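Local coordinates for protein 2-oxoglutarate carboxylase small subunit (Hydrogenobacter thermophilus, PDB 7KCT) that belongs to the biotin carboxylase family, carries an ATP-grasp domain, and holds adenosine-5'-diphosphate, bicarbonate and magnesium in this crystal, at residues 19-24 and 391-396; 23-28 and 373-378; 299-304 and 315-320. One frame throughout, in Å; residues are numbered along the deposited sequence.

How the contacts relate
Helix 20-32, near the N terminus, serves contacts 1 and 2, which share Ala23 and Cys24. Contact 3 comes next along the chain: 299-304 and 315-320 close a short loop around helix 305-312 in the ATP-grasp region. The chain then reaches 373-378, which returns to 23-28 and closes contact 2, and finally 391-396, which closes contact 1 on 19-24. Contact 3 is thus nested inside both long loops. Strands 374-378 and 393-401 are antiparallel neighbours, so the biotin carboxylase C-terminal sheet meets one helix twice. Contact 3 joins in through Lys396 NZ to Val303 O (2.7 Å) and a salt bridge from Arg25 NH2 to Asp315 OD1 (2.9 Å).

Contact 1 (19-24 and 391-396); sequences RGEIAC and DSLIAK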
loop_
_atom_site.group_PDB
_atom_site.type_symbol
_atom_site.label_atom_id
_atom_site.label_comp_id
_atom_site.label_asym_id
_atom_site.label_seq_id
_atom_site.Cartn_x
_atom_site.Cartn_y
_atom_site.Cartn_z
ATOM N N ARG A 19 4.059 -21.095 -3.828
ATOM C CA ARG A 19 4.806 -20.281 -4.789
ATOM C C ARG A 19 4.100 -18.960 -5.025
ATOM O O ARG A 19 3.007 -18.714 -4.516
ATOM C CB ARG A 19 4.981 -21.022 -6.127
ATOM C CG ARG A 19 3.671 -21.417 -6.847
ATOM C CD ARG A 19 3.880 -21.909 -8.304
ATOM N NE ARG A 19 4.438 -20.843 -9.150
ATOM C CZ ARG A 19 3.764 -19.816 -9.634
ATOM N NH1 ARG A 19 2.454 -19.661 -9.392
ATOM N NH2 ARG A 19 4.430 -18.908 -10.350
ATOM N N GLY A 20 4.739 -18.094 -5.814
ATOM C CA GLY A 20 3.995 -16.983 -6.350
ATOM C C GLY A 20 3.632 -15.990 -5.264
ATOM O O GLY A 20 4.309 -15.877 -4.252
ATOM N N GLU A 21 2.525 -15.291 -5.454
ATOM C CA GLU A 21 2.209 -14.178 -4.558
ATOM C C GLU A 21 1.960 -14.627 -3.127
ATOM O O GLU A 21 2.272 -13.885 -2.185
ATOM C CB GLU A 21 1.004 -13.379 -5.073
ATOM C CG GLU A 21 -0.365 -14.083 -5.066
ATOM C CD GLU A 21 -1.145 -13.833 -3.789
ATOM O OE1 GLU A 21 -0.653 -13.065 -2.914
ATOM O OE2 GLU A 21 -2.267 -14.394 -3.671
ATOM N N ILE A 22 1.322 -15.792 -2.938
ATOM C CA ILE A 22 0.978 -16.230 -1.584
ATOM C C ILE A 22 2.243 -16.663 -0.849
ATOM O O ILE A 22 2.357 -16.484 0.368
ATOM C CB ILE A 22 -0.111 -17.327 -1.651
ATOM C CG1 ILE A 22 -0.623 -17.676 -0.262
ATOM C CG2 ILE A 22 0.393 -18.637 -2.295
ATOM C CD1 ILE A 22 -1.262 -16.527 0.511
ATOM N N ALA A 23 3.215 -17.241 -1.554
ATOM C CA ALA A 23 4.439 -17.586 -0.852
ATOM C C ALA A 23 5.132 -16.305 -0.390
ATOM O O ALA A 23 5.592 -16.231 0.760
ATOM C CB ALA A 23 5.344 -18.464 -1.722
ATOM N N CYS A 24 5.090 -15.243 -1.213
ATOM C CA CYS A 24 5.671 -13.970 -0.794
ATOM C C CYS A 24 4.932 -13.373 0.391
ATOM O O CYS A 24 5.564 -12.858 1.325
ATOM C CB CYS A 24 5.707 -12.980 -1.963
ATOM S SG CYS A 24 6.852 -13.510 -3.297
ATOM N N ASP A 391 -1.354 -21.431 -11.945
ATOM C CA ASP A 391 -2.393 -20.417 -12.040
ATOM C C ASP A 391 -1.883 -19.169 -12.771
ATOM O O ASP A 391 -0.678 -18.845 -12.779
ATOM C CB ASP A 391 -2.948 -20.044 -10.643
ATOM N N SER A 392 -2.822 -18.453 -13.392
ATOM C CA SER A 392 -2.432 -17.303 -14.215
ATOM C C SER A 392 -2.316 -16.005 -13.425
ATOM O O SER A 392 -2.006 -14.956 -14.020
ATOM C CB SER A 392 -3.419 -17.094 -15.378
ATOM O OG SER A 392 -4.751 -16.931 -14.894
ATOM N N LEU A 393 -2.482 -16.065 -12.105
ATOM C CA LEU A 393 -2.449 -14.877 -11.264
ATOM C C LEU A 393 -1.069 -14.240 -11.313
ATOM O O LEU A 393 -0.057 -14.919 -11.141
ATOM C CB LEU A 393 -2.841 -15.255 -9.832
ATOM C CG LEU A 393 -3.091 -14.081 -8.873
ATOM C CD1 LEU A 393 -4.147 -13.123 -9.413
ATOM C CD2 LEU A 393 -3.482 -14.637 -7.500
ATOM N N ILE A 394 -1.031 -12.960 -11.662
ATOM C CA ILE A 394 0.184 -12.141 -11.649
ATOM C C ILE A 394 0.256 -11.287 -10.387
ATOM O O ILE A 394 1.321 -11.095 -9.806
ATOM C CB ILE A 394 0.241 -11.207 -12.880
ATOM C CG1 ILE A 394 0.447 -11.887 -14.207
ATOM C CG2 ILE A 394 1.332 -10.097 -12.685
ATOM C CD1 ILE A 394 0.193 -10.924 -15.336
ATOM N N ALA A 395 -0.860 -10.653 -10.032
ATOM C CA ALA A 395 -0.850 -9.662 -8.974
ATOM C C ALA A 395 -2.275 -9.538 -8.475
ATOM O O ALA A 395 -3.226 -9.888 -9.182
ATOM C CB ALA A 395 -0.332 -8.316 -9.467
ATOM N N LYS A 396 -2.404 -9.137 -7.229
ATOM C CA LYS A 396 -3.683 -8.719 -6.655
ATOM C C LYS A 396 -3.540 -7.246 -6.349
ATOM O O LYS A 396 -2.582 -6.836 -5.671
ATOM C CB LYS A 396 -4.044 -9.493 -5.390
ATOM C CG LYS A 396 -3.916 -10.991 -5.569
ATOM C CD LYS A 396 -4.477 -11.810 -4.399
ATOM C CE LYS A 396 -3.690 -11.616 -3.109
ATOM N NZ LYS A 396 -3.752 -12.841 -2.272
HETATM O O HOH W 1 -1.669 -12.071 -0.642
HETATM O O HOH W 2 1.230 -15.627 -8.067
#
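Lys396 reaches Glu21 with a short salt bridge, NZ to OE2 at 2.6 Å. The ammonium comes in on the syn side of the carboxylate, 29° out of its plane, and the two chains cross at about a right angle. A water ties the same pair together a second time, donating to Glu21 OE1 at 2.7 Å and accepting from Lys396 NZ at 2.8 Å. OE2 is also hydrogen-bonded to the hydroxyl of Tyr90, and NZ to the carbonyl of Val303, so each charged end of this buried pair has more than one partner. Glu21 gets there by setting CG between its backbone N and carbonyl carbon (chi1 67°) and then bending at chi2, which swings the carboxylate across to the lysine.

This is where the first turn of helix 20-32, in the biotin carboxylase N-terminal domain, meets strand 393-401 of the C-terminal domain. The strand starts with a classic beta bulge, Ile394 and Ala395 both facing Ile347 on strand 341-351, while Leu393 and Lys396 on its two flanks are directed at the helix.

At the backbone of Glu21, another water accepts from its N at 2.9 Å and donates weakly to Leu393 O. The apolar part is slight: Leu393 CD2 lies 4.0 Å from Glu21 CG, its methyl set against the aliphatic stem of the glutamate, and Leu393 also rests on Tyr90 and Arg346. Before it in the chain, Asp391 touches the bound adenosine-5'-diphosphate.

Contact 2 (23-28 and 373-378); sequences ACRVIR and GIRVEH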
loop_
_atom_site.group_PDB
_atom_site.type_symbol
_atom_site.label_atom_id
_atom_site.label_comp_id
_atom_site.label_asym_id
_atom_site.label_seq_id
_atom_site.Cartn_x
_atom_site.Cartn_y
_atom_site.Cartn_z
ATOM N N ALA A 23 3.215 -17.241 -1.554
ATOM C CA ALA A 23 4.439 -17.586 -0.852
ATOM C C ALA A 23 5.132 -16.305 -0.390
ATOM O O ALA A 23 5.592 -16.231 0.760
ATOM C CB ALA A 23 5.344 -18.464 -1.722
ATOM N N CYS A 24 5.090 -15.243 -1.213
ATOM C CA CYS A 24 5.671 -13.970 -0.794
ATOM C C CYS A 24 4.932 -13.373 0.391
ATOM O O CYS A 24 5.564 -12.858 1.325
ATOM C CB CYS A 24 5.707 -12.980 -1.963
ATOM S SG CYS A 24 6.852 -13.510 -3.297
ATOM N N ARG A 25 3.607 -13.435 0.372
ATOM C CA ARG A 25 2.774 -12.952 1.473
ATOM C C ARG A 25 3.102 -13.646 2.782
ATOM O O ARG A 25 3.190 -13.006 3.843
ATOM C CB ARG A 25 1.302 -13.166 1.085
ATOM C CG ARG A 25 0.331 -13.007 2.237
ATOM C CD ARG A 25 0.091 -11.541 2.515
ATOM N NE ARG A 25 -0.826 -11.267 3.618
ATOM C CZ ARG A 25 -0.456 -11.036 4.864
ATOM N NH1 ARG A 25 0.833 -11.088 5.206
ATOM N NH2 ARG A 25 -1.392 -10.727 5.763
ATOM N N VAL A 26 3.259 -14.960 2.746
ATOM C CA VAL A 26 3.622 -15.679 3.958
ATOM C C VAL A 26 5.052 -15.353 4.386
ATOM O O VAL A 26 5.328 -15.173 5.578
ATOM C CB VAL A 26 3.415 -17.190 3.735
ATOM C CG1 VAL A 26 3.969 -17.993 4.899
ATOM C CG2 VAL A 26 1.892 -17.498 3.508
ATOM N N ILE A 27 5.996 -15.336 3.437
ATOM C CA ILE A 27 7.379 -15.002 3.764
ATOM C C ILE A 27 7.466 -13.656 4.450
ATOM O O ILE A 27 8.221 -13.488 5.412
ATOM C CB ILE A 27 8.301 -15.045 2.530
ATOM C CG1 ILE A 27 8.481 -16.478 2.109
ATOM C CG2 ILE A 27 9.670 -14.390 2.875
ATOM C CD1 ILE A 27 9.014 -16.682 0.748
ATOM N N ARG A 28 6.705 -12.680 3.981
ATOM C CA ARG A 28 6.738 -11.359 4.598
ATOM C C ARG A 28 6.254 -11.388 6.049
ATOM O O ARG A 28 6.815 -10.699 6.910
ATOM C CB ARG A 28 5.877 -10.364 3.807
ATOM C CG ARG A 28 5.824 -8.990 4.479
ATOM C CD ARG A 28 5.393 -7.794 3.598
ATOM N NE ARG A 28 6.054 -7.801 2.303
ATOM C CZ ARG A 28 7.346 -7.568 2.100
ATOM N NH1 ARG A 28 8.133 -7.285 3.118
ATOM N NH2 ARG A 28 7.855 -7.648 0.878
ATOM N N GLY A 373 -4.026 4.391 0.294
ATOM C CA GLY A 373 -5.080 3.405 0.151
ATOM C C GLY A 373 -4.864 2.325 -0.893
ATOM O O GLY A 373 -5.811 1.609 -1.219
ATOM N N ILE A 374 -3.640 2.136 -1.380
ATOM C CA ILE A 374 -3.343 1.113 -2.376
ATOM C C ILE A 374 -2.387 0.069 -1.781
ATOM O O ILE A 374 -1.360 0.416 -1.178
ATOM C CB ILE A 374 -2.777 1.776 -3.641
ATOM C CG1 ILE A 374 -3.819 2.637 -4.378
ATOM C CG2 ILE A 374 -2.227 0.741 -4.585
ATOM C CD1 ILE A 374 -3.196 3.518 -5.495
ATOM N N ARG A 375 -2.713 -1.197 -1.975
ATOM C CA ARG A 375 -1.843 -2.305 -1.598
ATOM C C ARG A 375 -1.699 -3.199 -2.810
ATOM O O ARG A 375 -2.665 -3.445 -3.541
ATOM C CB ARG A 375 -2.437 -3.058 -0.379
ATOM C CG ARG A 375 -1.844 -4.387 -0.012
ATOM C CD ARG A 375 -2.574 -4.946 1.201
ATOM N NE ARG A 375 -2.170 -6.299 1.508
ATOM C CZ ARG A 375 -2.653 -7.005 2.513
ATOM N NH1 ARG A 375 -3.590 -6.496 3.330
ATOM N NH2 ARG A 375 -2.202 -8.216 2.686
ATOM N N VAL A 376 -0.500 -3.708 -3.016
ATOM C CA VAL A 376 -0.228 -4.589 -4.132
ATOM C C VAL A 376 0.372 -5.865 -3.581
ATOM O O VAL A 376 1.337 -5.805 -2.808
ATOM C CB VAL A 376 0.726 -3.968 -5.163
ATOM C CG1 VAL A 376 0.938 -4.973 -6.327
ATOM C CG2 VAL A 376 0.158 -2.684 -5.687
ATOM N N GLU A 377 -0.191 -7.007 -3.978
ATOM C CA GLU A 377 0.353 -8.332 -3.681
ATOM C C GLU A 377 0.846 -8.931 -5.000
ATOM O O GLU A 377 0.053 -9.205 -5.907
ATOM C CB GLU A 377 -0.689 -9.233 -3.019
ATOM C CG GLU A 377 -1.232 -8.679 -1.703
ATOM C CD GLU A 377 -0.333 -8.950 -0.467
ATOM O OE1 GLU A 377 0.550 -9.882 -0.462
ATOM O OE2 GLU A 377 -0.533 -8.206 0.521
ATOM N N HIS A 378 2.155 -9.139 -5.118
ATOM C CA HIS A 378 2.659 -9.542 -6.422
ATOM C C HIS A 378 4.030 -10.202 -6.276
ATOM O O HIS A 378 4.740 -10.026 -5.273
ATOM C CB HIS A 378 2.705 -8.327 -7.383
ATOM C CG HIS A 378 3.874 -7.433 -7.171
ATOM N ND1 HIS A 378 4.708 -7.038 -8.202
ATOM C CD2 HIS A 378 4.397 -6.903 -6.038
ATOM C CE1 HIS A 378 5.698 -6.312 -7.705
ATOM N NE2 HIS A 378 5.522 -6.201 -6.398
#
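Arg375 and Glu377, two residues apart on strand 374-378, meet Arg25 of helix 20-32, where the antiparallel sheet of the biotin carboxylase C-terminal domain lies against the N-terminal domain. Arg375 is stretched out (chi1 168°, all later torsions near 180°) and presents its guanidinium edge-on: NH2 comes within 3.5 Å of Arg25 NE, with the two planes 73° apart. Both arginines reach the carboxylate of Glu309, which, with Asp315 on Arg25, probably offsets their like charges, and His305 takes the N-H of Arg25 NE. Glu377 follows, folded back by its bend at chi2. Arg375 grips its OE2 side-on, with NE and NH2, each at 2.7 Å and each bond in the guanidinium plane. The NE bond uses the anti lone pair, whereas NH2 comes from above the carboxylate plane; the double grip probably helps hold the Arg375 guanidinium in place. Glu377 OE1 lies 3.4 Å from Arg25 CD. Arg25 NE and Glu377 OE2, oppositely charged, stay 4.4 Å apart, the oxygen well out of the guanidinium plane, so no N-H points at it. The His378 ring stacks on Tyr367 and bonds Val368 O through NE2, both of the second subunit.

Contact 3 (299-304 and 315-320); sequences TRIQVE and DIVKWQ. With ADP (adenosine-5'-diphosphate), chain D.
Ile301 pushes its CD1 methyl against Ile316 CG2 at 3.4 Å, closer than ordinary van der Waals contact and the tight spot of the interface. CG1 anti to the backbone N (chi1 -162°) and chi2 at 75° bring Ile301 CD1 to the first turn of helix 316-324. Around this point the fit relaxes. Val317 CG2 is 4.3 Å from the same methyl, and Gln320 passes obliquely, its OE1 4.0 Å from Ile301 CD1 and bonded to His87. Farther along that side a water adds an indirect link, accepting from Ile301 N at 3.0 Å and from Gln320 NE2 at 3.2 Å. At the start of the helix Asp315 is the N-cap, its OD1 accepting from Lys318 N.

The other side of 299-304 belongs to the nucleotide site of the ATP-grasp domain. Arg300 leaves the backbone away from the helix and lays the edge of its guanidinium along the beta-phosphate of adenosine-5'-diphosphate: NH2 donates to O3B at 2.9 Å, nearly straight at 168°, and NH1 to O1B. NH1 also donates to Ile301 O, tying the arginine to the packed residue's backbone. Val303 N supplies a second donor to O1B at 2.8 Å. Glu304 OE1 lies 2.5 Å from O2B, and Lys245 and Arg346 also bond the nucleotide. Two N-H groups on O1B and one on O3B probably ease the negative charge of those oxygens.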
loop_
_atom_site.group_PDB
_atom_site.type_symbol
_atom_site.label_atom_id
_atom_site.label_comp_id
_atom_site.label_asym_id
_atom_site.label_seq_id
_atom_site.Cartn_x
_atom_site.Cartn_y
_atom_site.Cartn_z
ATOM N N THR A 299 -11.215 -24.668 4.097
ATOM C CA THR A 299 -10.489 -24.810 5.359
ATOM C C THR A 299 -9.027 -24.377 5.183
ATOM O O THR A 299 -8.091 -25.173 5.316
ATOM C CB THR A 299 -10.573 -26.251 5.859
ATOM O OG1 THR A 299 -10.037 -27.125 4.866
ATOM C CG2 THR A 299 -12.019 -26.642 6.129
ATOM N N ARG A 300 -8.856 -23.100 4.841
ATOM C CA ARG A 300 -7.559 -22.542 4.450
ATOM C C ARG A 300 -7.728 -21.039 4.270
ATOM O O ARG A 300 -8.846 -20.512 4.270
ATOM C CB ARG A 300 -7.043 -23.199 3.172
ATOM C CG ARG A 300 -8.063 -23.189 1.995
ATOM C CD ARG A 300 -7.401 -23.259 0.630
ATOM N NE ARG A 300 -8.329 -23.272 -0.507
ATOM C CZ ARG A 300 -8.829 -22.191 -1.113
ATOM N NH1 ARG A 300 -8.509 -20.957 -0.700
ATOM N NH2 ARG A 300 -9.654 -22.356 -2.154
ATOM N N ILE A 301 -6.599 -20.342 4.135
ATOM C CA ILE A 301 -6.635 -18.950 3.696
ATOM C C ILE A 301 -7.152 -18.921 2.261
ATOM O O ILE A 301 -6.971 -19.874 1.501
ATOM C CB ILE A 301 -5.231 -18.322 3.790
ATOM C CG1 ILE A 301 -5.315 -16.801 3.778
ATOM C CG2 ILE A 301 -4.322 -18.835 2.648
ATOM C CD1 ILE A 301 -5.784 -16.171 5.071
ATOM N N GLN A 302 -7.818 -17.842 1.888
ATOM C CA GLN A 302 -8.220 -17.625 0.505
ATOM C C GLN A 302 -7.455 -16.473 -0.149
ATOM O O GLN A 302 -7.010 -15.538 0.514
ATOM C CB GLN A 302 -9.714 -17.295 0.443
ATOM C CG GLN A 302 -10.623 -18.374 0.918
ATOM C CD GLN A 302 -12.071 -17.974 0.723
ATOM O OE1 GLN A 302 -12.523 -16.980 1.280
ATOM N NE2 GLN A 302 -12.778 -18.707 -0.119
ATOM N N VAL A 303 -7.436 -16.501 -1.481
ATOM C CA VAL A 303 -6.807 -15.455 -2.282
ATOM C C VAL A 303 -7.198 -14.063 -1.814
ATOM O O VAL A 303 -6.344 -13.182 -1.642
ATOM C CB VAL A 303 -7.189 -15.674 -3.762
ATOM C CG1 VAL A 303 -6.800 -14.478 -4.660
ATOM C CG2 VAL A 303 -6.503 -16.944 -4.290
ATOM N N GLU A 304 -8.483 -13.858 -1.547
ATOM C CA GLU A 304 -9.066 -12.550 -1.338
ATOM C C GLU A 304 -9.079 -12.102 0.119
ATOM O O GLU A 304 -9.739 -11.089 0.449
ATOM C CB GLU A 304 -10.495 -12.550 -1.928
ATOM C CG GLU A 304 -11.487 -13.577 -1.277
ATOM C CD GLU A 304 -11.582 -14.976 -1.954
ATOM O OE1 GLU A 304 -10.665 -15.420 -2.673
ATOM O OE2 GLU A 304 -12.628 -15.661 -1.780
ATOM N N ASP A 315 -4.403 -8.718 10.686
ATOM C CA ASP A 315 -3.462 -9.415 9.789
ATOM C C ASP A 315 -3.694 -10.923 9.891
ATOM O O ASP A 315 -3.229 -11.577 10.829
ATOM C CB ASP A 315 -2.039 -9.039 10.167
ATOM C CG ASP A 315 -1.022 -9.622 9.242
ATOM O OD1 ASP A 315 -1.286 -10.711 8.651
ATOM O OD2 ASP A 315 0.067 -9.012 9.157
ATOM N N ILE A 316 -4.464 -11.480 8.952
ATOM C CA ILE A 316 -4.919 -12.867 9.078
ATOM C C ILE A 316 -3.768 -13.876 8.964
ATOM O O ILE A 316 -3.735 -14.890 9.681
ATOM C CB ILE A 316 -6.008 -13.141 8.034
ATOM C CG1 ILE A 316 -7.251 -12.293 8.282
ATOM C CG2 ILE A 316 -6.286 -14.625 8.021
ATOM C CD1 ILE A 316 -8.150 -12.221 6.987
ATOM N N VAL A 317 -2.847 -13.671 8.028
ATOM C CA VAL A 317 -1.746 -14.623 7.864
ATOM C C VAL A 317 -0.827 -14.616 9.091
ATOM O O VAL A 317 -0.377 -15.671 9.548
ATOM C CB VAL A 317 -0.969 -14.315 6.573
ATOM C CG1 VAL A 317 0.228 -15.223 6.410
ATOM C CG2 VAL A 317 -1.865 -14.498 5.369
ATOM N N LYS A 318 -0.450 -13.431 9.581
ATOM C CA LYS A 318 0.362 -13.390 10.788
ATOM C C LYS A 318 -0.350 -14.118 11.930
ATOM O O LYS A 318 0.288 -14.854 12.696
ATOM C CB LYS A 318 0.688 -11.941 11.156
ATOM C CG LYS A 318 1.811 -11.825 12.170
ATOM C CD LYS A 318 2.208 -10.390 12.498
ATOM C CE LYS A 318 2.953 -9.719 11.379
ATOM N NZ LYS A 318 3.568 -8.426 11.849
ATOM N N TRP A 319 -1.681 -13.933 12.054
ATOM C CA TRP A 319 -2.431 -14.629 13.102
ATOM C C TRP A 319 -2.442 -16.132 12.870
ATOM O O TRP A 319 -2.332 -16.904 13.834
ATOM C CB TRP A 319 -3.882 -14.069 13.227
ATOM C CG TRP A 319 -3.857 -12.919 14.169
ATOM C CD1 TRP A 319 -4.031 -11.595 13.869
ATOM C CD2 TRP A 319 -3.559 -12.973 15.580
ATOM N NE1 TRP A 319 -3.828 -10.833 14.987
ATOM C CE2 TRP A 319 -3.580 -11.652 16.058
ATOM C CE3 TRP A 319 -3.319 -14.018 16.487
ATOM C CZ2 TRP A 319 -3.342 -11.337 17.407
ATOM C CZ3 TRP A 319 -3.098 -13.708 17.818
ATOM C CH2 TRP A 319 -3.105 -12.379 18.266
ATOM N N GLN A 320 -2.571 -16.589 11.619
ATOM C CA GLN A 320 -2.420 -18.015 11.375
ATOM C C GLN A 320 -1.159 -18.532 12.059
ATOM O O GLN A 320 -1.169 -19.566 12.724
ATOM C CB GLN A 320 -2.367 -18.310 9.872
ATOM C CG GLN A 320 -3.703 -18.486 9.136
ATOM C CD GLN A 320 -3.477 -18.801 7.678
ATOM O OE1 GLN A 320 -2.832 -18.023 6.946
ATOM N NE2 GLN A 320 -3.901 -19.979 7.267
HETATM P PB ADP D . -10.103 -18.800 -3.416
HETATM O O1B ADP D . -8.896 -18.716 -2.501
HETATM O O2B ADP D . -11.239 -17.806 -3.324
HETATM O O3B ADP D . -10.532 -20.185 -3.784
HETATM P PA ADP D . -9.400 -19.455 -6.180
HETATM O O1A ADP D . -8.638 -19.156 -7.427
HETATM O O2A ADP D . -10.568 -20.424 -6.125
HETATM O O3A ADP D . -9.566 -18.291 -5.115
HETATM O "O5'" ADP D . -8.078 -20.678 -5.376
HETATM C "C5'" ADP D . -6.702 -20.410 -5.883
HETATM C "C4'" ADP D . -5.960 -21.612 -6.255
HETATM O "O4'" ADP D . -6.335 -22.794 -5.584
HETATM C "C3'" ADP D . -6.320 -21.748 -7.845
HETATM O "O3'" ADP D . -5.235 -22.161 -8.483
HETATM C "C2'" ADP D . -7.455 -22.833 -7.674
HETATM O "O2'" ADP D . -7.519 -23.676 -8.727
HETATM C "C1'" ADP D . -6.761 -23.647 -6.542
HETATM N N9 ADP D . -7.710 -24.459 -5.675
HETATM C C8 ADP D . -8.885 -24.043 -5.001
HETATM N N7 ADP D . -9.503 -25.050 -4.329
HETATM C C5 ADP D . -8.684 -26.139 -4.537
HETATM C C6 ADP D . -8.797 -27.471 -4.094
HETATM N N6 ADP D . -9.857 -27.862 -3.302
HETATM N N1 ADP D . -7.845 -28.398 -4.444
HETATM C C2 ADP D . -6.834 -27.918 -5.262
HETATM N N3 ADP D . -6.597 -26.680 -5.765
HETATM C C4 ADP D . -7.563 -25.799 -5.365
HETATM O O HOH W 3 -3.883 -21.449 4.474
#